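Side-chain contact in hypothetical protein (Nostoc punctiforme, PDB 2O62), which is of unknown function but belongs to the DUF3598 family and combines two domains assigned to the calycin clan of beta-barrel proteins: residues A[2-5]-A[6-9]. Sequence-based numbering, arbitrary orientation.
Sequences MKSQ and WECF
S4 and E7 cap the first turn of a helix by each bonding to the other's backbone N. OG of S4, placed between its own N and carbonyl carbon, turns to the first turn of the helix and accepts a bond from the backbone N of E7 at 3.1 Å, with an N-H...O angle of 161°. In return, the carboxylate of E7 swings back over the serine. Its CG lies anti to its carbonyl carbon and the chain runs extended beyond it, which brings OE1 to 2.9 Å from the backbone N of S4. At 148° this bond is bent more than the one from E7 N. The N-H meets OE1 on the anti side and 35° out of the carboxylate plane. The negative group sits at the helix N-terminus, where the helix dipole would be expected to stabilise it.

Beyond this pair the regular helical bonds begin, C8 N to S4 O and F9 N to Q5 O. K3 lies alongside this turn, its CB 3.7 Å from SG of C8. OE1 of Q5, on a chain bent at chi2, accepts from the backbone N of F73, while W6 donates through NE1 to the carbonyl O of N45. The indole of W6 offers one face to F9, whose CD2 lies 3.6 Å above its plane near the rim. Reciprocal S4–E7 bonding of this kind is the capping box, here with S4 as N-cap of the short helix 5-10 that precedes the first strand of the N-terminal antiparallel sheet.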
loop_
_atom_site.group_PDB
_atom_site.type_symbol
_atom_site.label_atom_id
_atom_site.label_comp_id
_atom_site.label_asym_id
_atom_site.label_seq_id
_atom_site.Cartn_x
_atom_site.Cartn_y
_atom_site.Cartn_z
HETATM N N MSE A 2 -10.030 -13.583 -13.381
HETATM C CA MSE A 2 -10.047 -12.980 -14.741
HETATM C C MSE A 2 -8.678 -13.198 -15.370
HETATM O O MSE A 2 -8.290 -14.334 -15.668
ATOM N N LYS A 3 -7.945 -12.107 -15.553
ATOM C CA LYS A 3 -6.626 -12.163 -16.150
ATOM C C LYS A 3 -5.740 -13.110 -15.339
ATOM O O LYS A 3 -5.823 -13.138 -14.114
ATOM C CB LYS A 3 -5.988 -10.777 -16.115
ATOM C CG LYS A 3 -6.650 -9.719 -16.942
ATOM C CD LYS A 3 -5.879 -8.445 -16.795
ATOM C CE LYS A 3 -6.463 -7.362 -17.638
ATOM N NZ LYS A 3 -6.312 -7.723 -19.075
ATOM N N SER A 4 -4.858 -13.835 -16.005
ATOM C CA SER A 4 -3.746 -14.485 -15.312
ATOM C C SER A 4 -2.885 -13.453 -14.567
ATOM O O SER A 4 -2.876 -12.261 -14.915
ATOM C CB SER A 4 -2.855 -15.221 -16.300
ATOM O OG SER A 4 -2.150 -14.306 -17.140
ATOM N N GLN A 5 -2.147 -13.903 -13.555
ATOM C CA GLN A 5 -1.225 -12.997 -12.863
ATOM C C GLN A 5 -0.225 -12.324 -13.808
ATOM O O GLN A 5 0.055 -11.186 -13.658
ATOM C CB GLN A 5 -0.515 -13.715 -11.721
ATOM C CG GLN A 5 -1.457 -14.024 -10.577
ATOM C CD GLN A 5 -1.742 -12.776 -9.821
ATOM O OE1 GLN A 5 -0.848 -12.207 -9.242
ATOM N NE2 GLN A 5 -2.998 -12.329 -9.855
ATOM N N TRP A 6 0.279 -13.036 -14.802
ATOM C CA TRP A 6 1.196 -12.467 -15.772
ATOM C C TRP A 6 0.535 -11.358 -16.578
ATOM O O TRP A 6 1.123 -10.297 -16.763
ATOM C CB TRP A 6 1.712 -13.553 -16.684
ATOM C CG TRP A 6 2.772 -13.069 -17.665
ATOM C CD1 TRP A 6 2.608 -12.835 -19.016
ATOM C CD2 TRP A 6 4.126 -12.762 -17.364
ATOM N NE1 TRP A 6 3.788 -12.399 -19.559
ATOM C CE2 TRP A 6 4.732 -12.324 -18.565
ATOM C CE3 TRP A 6 4.899 -12.797 -16.181
ATOM C CZ2 TRP A 6 6.056 -11.931 -18.618
ATOM C CZ3 TRP A 6 6.209 -12.414 -16.233
ATOM C CH2 TRP A 6 6.782 -11.968 -17.446
ATOM N N GLU A 7 -0.695 -11.593 -17.021
ATOM C CA GLU A 7 -1.434 -10.585 -17.759
ATOM C C GLU A 7 -1.697 -9.342 -16.923
ATOM O O GLU A 7 -1.632 -8.232 -17.445
ATOM C CB GLU A 7 -2.723 -11.178 -18.296
ATOM C CG GLU A 7 -2.433 -12.151 -19.411
ATOM C CD GLU A 7 -3.540 -13.187 -19.645
ATOM O OE1 GLU A 7 -4.491 -13.295 -18.823
ATOM O OE2 GLU A 7 -3.436 -13.913 -20.666
ATOM N N CYS A 8 -1.998 -9.528 -15.638
ATOM C CA CYS A 8 -2.128 -8.392 -14.723
ATOM C C CYS A 8 -0.840 -7.602 -14.616
ATOM O O CYS A 8 -0.834 -6.368 -14.648
ATOM C CB CYS A 8 -2.531 -8.853 -13.333
ATOM S SG CYS A 8 -4.116 -9.647 -13.183
ATOM N N PHE A 9 0.266 -8.315 -14.468
ATOM C CA PHE A 9 1.578 -7.704 -14.412
ATOM C C PHE A 9 1.807 -6.848 -15.654
ATOM O O PHE A 9 2.257 -5.728 -15.517
ATOM C CB PHE A 9 2.630 -8.797 -14.237
ATOM C CG PHE A 9 4.065 -8.348 -14.399
ATOM C CD1 PHE A 9 4.535 -7.192 -13.826
ATOM C CD2 PHE A 9 4.948 -9.168 -15.083
ATOM C CE1 PHE A 9 5.864 -6.817 -13.932
ATOM C CE2 PHE A 9 6.285 -8.812 -15.215
ATOM C CZ PHE A 9 6.745 -7.630 -14.632
#